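Local coordinates for protein PEPTIDE N-myristoyltransferase (Saccharomyces cerevisiae, PDB 1IIC) that transfers myristate from myristoyl-CoA to the N-terminal glycine of peptide and protein substrates, at residues I51-D54 against Q58-D61; F301-N306 against K310-G315. One frame throughout, in Å; residues are numbered along the deposited sequence.

Interaction 1: residues I51-D54 against Q58-D61; sequences IDVD and QLED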
# COMPACT_ATOMS: atom_id res chain seq x y z
N ILE A 51 -0.24 -19.20 10.30
CA ILE A 51 -1.59 -19.05 9.78
C ILE A 51 -1.75 -19.57 8.36
O ILE A 51 -1.07 -19.12 7.44
CB ILE A 51 -2.03 -17.56 9.78
CG1 ILE A 51 -2.00 -17.00 11.20
CG2 ILE A 51 -3.41 -17.42 9.17
CD1 ILE A 51 -2.89 -17.73 12.19
N ASP A 52 -2.66 -20.53 8.17
CA ASP A 52 -2.90 -21.05 6.84
C ASP A 52 -4.08 -20.26 6.26
O ASP A 52 -5.23 -20.47 6.66
CB ASP A 52 -3.23 -22.54 6.87
CG ASP A 52 -3.53 -23.10 5.48
OD1 ASP A 52 -2.69 -22.92 4.57
OD2 ASP A 52 -4.60 -23.71 5.31
N VAL A 53 -3.77 -19.36 5.34
CA VAL A 53 -4.78 -18.52 4.69
C VAL A 53 -5.91 -19.35 4.10
O VAL A 53 -7.04 -18.90 3.98
CB VAL A 53 -4.13 -17.67 3.58
CG1 VAL A 53 -5.18 -16.84 2.88
CG2 VAL A 53 -3.07 -16.76 4.19
N ASP A 54 -5.57 -20.58 3.72
CA ASP A 54 -6.53 -21.51 3.14
C ASP A 54 -7.43 -22.14 4.20
O ASP A 54 -8.27 -22.98 3.89
CB ASP A 54 -5.77 -22.60 2.36
CG ASP A 54 -5.17 -22.07 1.07
OD1 ASP A 54 -4.15 -22.62 0.60
OD2 ASP A 54 -5.73 -21.09 0.52
N GLN A 58 -8.56 -20.09 10.91
CA GLN A 58 -7.30 -19.39 11.11
C GLN A 58 -7.27 -18.02 10.45
O GLN A 58 -6.95 -17.02 11.09
CB GLN A 58 -6.14 -20.26 10.60
CG GLN A 58 -5.83 -21.43 11.53
CD GLN A 58 -4.78 -22.36 10.97
OE1 GLN A 58 -3.66 -21.93 10.64
NE2 GLN A 58 -5.12 -23.64 10.86
N LEU A 59 -7.62 -17.96 9.17
CA LEU A 59 -7.63 -16.67 8.48
C LEU A 59 -8.55 -15.73 9.25
O LEU A 59 -8.26 -14.55 9.37
CB LEU A 59 -8.13 -16.82 7.04
CG LEU A 59 -8.19 -15.48 6.29
CD1 LEU A 59 -6.82 -14.83 6.32
CD2 LEU A 59 -8.66 -15.69 4.86
N GLU A 60 -9.63 -16.29 9.78
CA GLU A 60 -10.60 -15.51 10.54
C GLU A 60 -10.00 -14.85 11.78
O GLU A 60 -10.23 -13.68 12.04
CB GLU A 60 -11.80 -16.38 10.95
CG GLU A 60 -12.85 -15.64 11.77
CD GLU A 60 -14.03 -16.53 12.14
OE1 GLU A 60 -13.80 -17.61 12.72
OE2 GLU A 60 -15.18 -16.14 11.84
N ASP A 61 -9.22 -15.61 12.55
CA ASP A 61 -8.60 -15.04 13.75
C ASP A 61 -7.70 -13.87 13.35
O ASP A 61 -7.55 -12.91 14.11
CB ASP A 61 -7.77 -16.08 14.50
CG ASP A 61 -8.60 -17.23 15.04
OD1 ASP A 61 -9.74 -16.98 15.50
OD2 ASP A 61 -8.10 -18.37 15.02
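Gln58 lays its side chain along the loop at Ile51 and Asp52 and closes the contact with its amide oxygen. Its CB faces both a polar and an apolar neighbour, 4.0 Å from Asp52 O and 4.2 Å from the branch methyl CG2 of Ile51. CG lies on the side of the backbone N (chi1 -74°), and the chain runs on extended from there, which carries CD up to the Asp52 amide. At the tip, OE1 accepts the bond from Asp52 N at 3.0 Å. The bond is fairly straight at the hydrogen (162°), but the donor stands 47° above the carbonyl plane, so the oxygen is not met along a lone pair. The same OE1 also rests on Ile51 CA, 3.6 Å away. Glutamine suits the place, being long enough to span from the first turn of the helix to a loop N-H and offering a neutral acceptor there.

The loop links strand 46-50 to helix 56-69, the strand-to-helix connection that opens the acetyltransferase-like (GNAT) fold of the N-terminal half, and the chain folds back here so that the helix start lies against the residues leaving the strand. Beta-branched Ile51 sends CG2 over the backbone of the first helical turn, 4.0 Å from Gln58 O.

One residue further along, Leu59 serves the apolar side. Its CD2 lies 3.7 Å from Val53 O and 4.2 Å from Val53 CG1, the two side chains crossing at a slant. Helix 84-91 covers this pair, with Phe87 against Leu59 and Leu91 against Val53, so branched aliphatic residues fit a buried seam. From strand 101-106, Arg105 packs against the side chains of both Ile51 and Gln58.

Interaction 2: residues F301-N306 against K310-G315; sequences FTILNN and KDLGIG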
# COMPACT_ATOMS: atom_id res chain seq x y z
N PHE A 301 -14.13 0.34 6.24
CA PHE A 301 -14.06 0.56 7.68
C PHE A 301 -15.45 0.21 8.19
O PHE A 301 -16.42 0.32 7.46
CB PHE A 301 -13.81 2.04 8.02
CG PHE A 301 -12.36 2.44 8.06
CD1 PHE A 301 -12.01 3.77 8.24
CD2 PHE A 301 -11.35 1.50 7.91
CE1 PHE A 301 -10.67 4.16 8.28
CE2 PHE A 301 -10.01 1.88 7.94
CZ PHE A 301 -9.68 3.21 8.13
N THR A 302 -15.54 -0.21 9.45
CA THR A 302 -16.84 -0.49 10.05
C THR A 302 -17.11 0.78 10.85
O THR A 302 -16.21 1.29 11.52
CB THR A 302 -16.79 -1.72 11.01
OG1 THR A 302 -16.64 -2.92 10.24
CG2 THR A 302 -18.07 -1.81 11.83
N ILE A 303 -18.33 1.30 10.77
CA ILE A 303 -18.68 2.52 11.51
C ILE A 303 -19.38 2.11 12.81
O ILE A 303 -20.16 1.16 12.83
CB ILE A 303 -19.61 3.43 10.67
CG1 ILE A 303 -18.91 3.83 9.37
CG2 ILE A 303 -19.96 4.71 11.47
CD1 ILE A 303 -17.76 4.82 9.53
N LEU A 304 -19.08 2.83 13.88
CA LEU A 304 -19.66 2.52 15.19
C LEU A 304 -20.51 3.66 15.73
O LEU A 304 -20.29 4.83 15.41
CB LEU A 304 -18.56 2.21 16.21
CG LEU A 304 -17.49 1.15 15.89
CD1 LEU A 304 -16.46 1.13 17.01
CD2 LEU A 304 -18.13 -0.23 15.73
N ASN A 305 -21.49 3.30 16.56
CA ASN A 305 -22.37 4.27 17.21
C ASN A 305 -23.16 5.21 16.30
O ASN A 305 -23.50 6.32 16.72
CB ASN A 305 -21.56 5.09 18.21
CG ASN A 305 -20.81 4.22 19.20
OD1 ASN A 305 -19.66 4.51 19.54
ND2 ASN A 305 -21.46 3.16 19.67
N ASN A 306 -23.44 4.79 15.08
CA ASN A 306 -24.20 5.64 14.18
C ASN A 306 -25.46 4.92 13.73
O ASN A 306 -25.40 3.80 13.23
CB ASN A 306 -23.38 6.06 12.96
CG ASN A 306 -24.05 7.16 12.15
OD1 ASN A 306 -25.15 6.98 11.62
ND2 ASN A 306 -23.40 8.31 12.06
N LYS A 310 -23.21 2.09 9.12
CA LYS A 310 -22.41 1.16 9.91
C LYS A 310 -21.18 0.69 9.15
O LYS A 310 -20.41 -0.13 9.65
CB LYS A 310 -23.25 -0.05 10.35
CG LYS A 310 -24.38 0.30 11.30
CD LYS A 310 -24.86 -0.92 12.08
CE LYS A 310 -25.14 -2.11 11.17
NZ LYS A 310 -26.00 -1.74 10.00
N ASP A 311 -21.01 1.23 7.94
CA ASP A 311 -19.88 0.88 7.08
C ASP A 311 -19.49 2.08 6.22
O ASP A 311 -20.34 2.87 5.83
CB ASP A 311 -20.24 -0.30 6.18
CG ASP A 311 -20.38 -1.59 6.96
OD1 ASP A 311 -19.34 -2.16 7.37
OD2 ASP A 311 -21.53 -2.04 7.17
N LEU A 312 -18.20 2.19 5.92
CA LEU A 312 -17.68 3.28 5.10
C LEU A 312 -16.80 2.72 4.00
O LEU A 312 -15.81 2.04 4.28
CB LEU A 312 -16.86 4.25 5.95
CG LEU A 312 -16.28 5.47 5.26
CD1 LEU A 312 -17.40 6.36 4.73
CD2 LEU A 312 -15.42 6.25 6.25
N GLY A 313 -17.16 2.99 2.75
CA GLY A 313 -16.40 2.51 1.61
C GLY A 313 -15.13 3.31 1.39
O GLY A 313 -15.15 4.54 1.33
N ILE A 314 -14.01 2.62 1.28
CA ILE A 314 -12.74 3.31 1.09
C ILE A 314 -11.96 2.70 -0.06
O ILE A 314 -11.56 1.53 -0.00
CB ILE A 314 -11.90 3.25 2.38
CG1 ILE A 314 -12.72 3.82 3.55
CG2 ILE A 314 -10.63 4.06 2.20
CD1 ILE A 314 -12.07 3.66 4.91
N GLY A 315 -11.78 3.48 -1.11
CA GLY A 315 -11.03 3.01 -2.26
C GLY A 315 -9.64 3.58 -2.18
O GLY A 315 -9.49 4.73 -1.78
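Ile314 presses its terminal methyl onto the ring of Phe301, a CH-pi contact in the beta hairpin formed by strands 290-303 and 311-322. Ile314 CD1 stands 3.5 Å from the centroid of the Phe301 ring and 18° off the normal, displaced toward the rim, where it comes within 3.3 Å of Phe301 CD1. The Ile314 chain is extended at its end (chi2 173°), which carries the methyl out over the face. A flat ring offers that methyl a broad surface, and Phe78 and Phe80 also pack against Phe301.

Beside it, Ile303 CD1 meets Leu312 CB at 3.7 Å, adding branched aliphatic bulk. Phe301 and Leu312 form an antiparallel hydrogen-bonded pair: Phe301 N to Leu312 O is 3.1 Å, and the return bond from Leu312 N to Phe301 O is 3.0 Å. Their side chains share one face.

Thr302 and Asp311, a non-hydrogen-bonded pair, occupy the other face. Small and polar, they suit this less buried side, lying alongside each other with Thr302 OG1 and Asp311 OD1 4.0 Å apart, too far to bond. Toward the turn, Ile303 N donates to Lys310 O at 2.8 Å, reaching that oxygen from 72° above its carbonyl plane.

Overall arrangement
Interactions 1 and 2 lie in the N-terminal and C-terminal halves of the enzyme, both related to the acetyltransferases. Their centres are about 24 Å apart, and their nearest atoms remain about 13 Å from each other, so they do not touch. One short piece of chain nevertheless reaches both: strand 78-80 pairs with strand 290-303 beside interaction 2, and helix 84-91, which soon follows, packs on the loop and helix of interaction 1. Neither contact lies at the chain's middle, their centres being about 21 and 20 Å from it. At about 10 Å, the side chain of Phe301 does not touch the bound myristoyl-CoA.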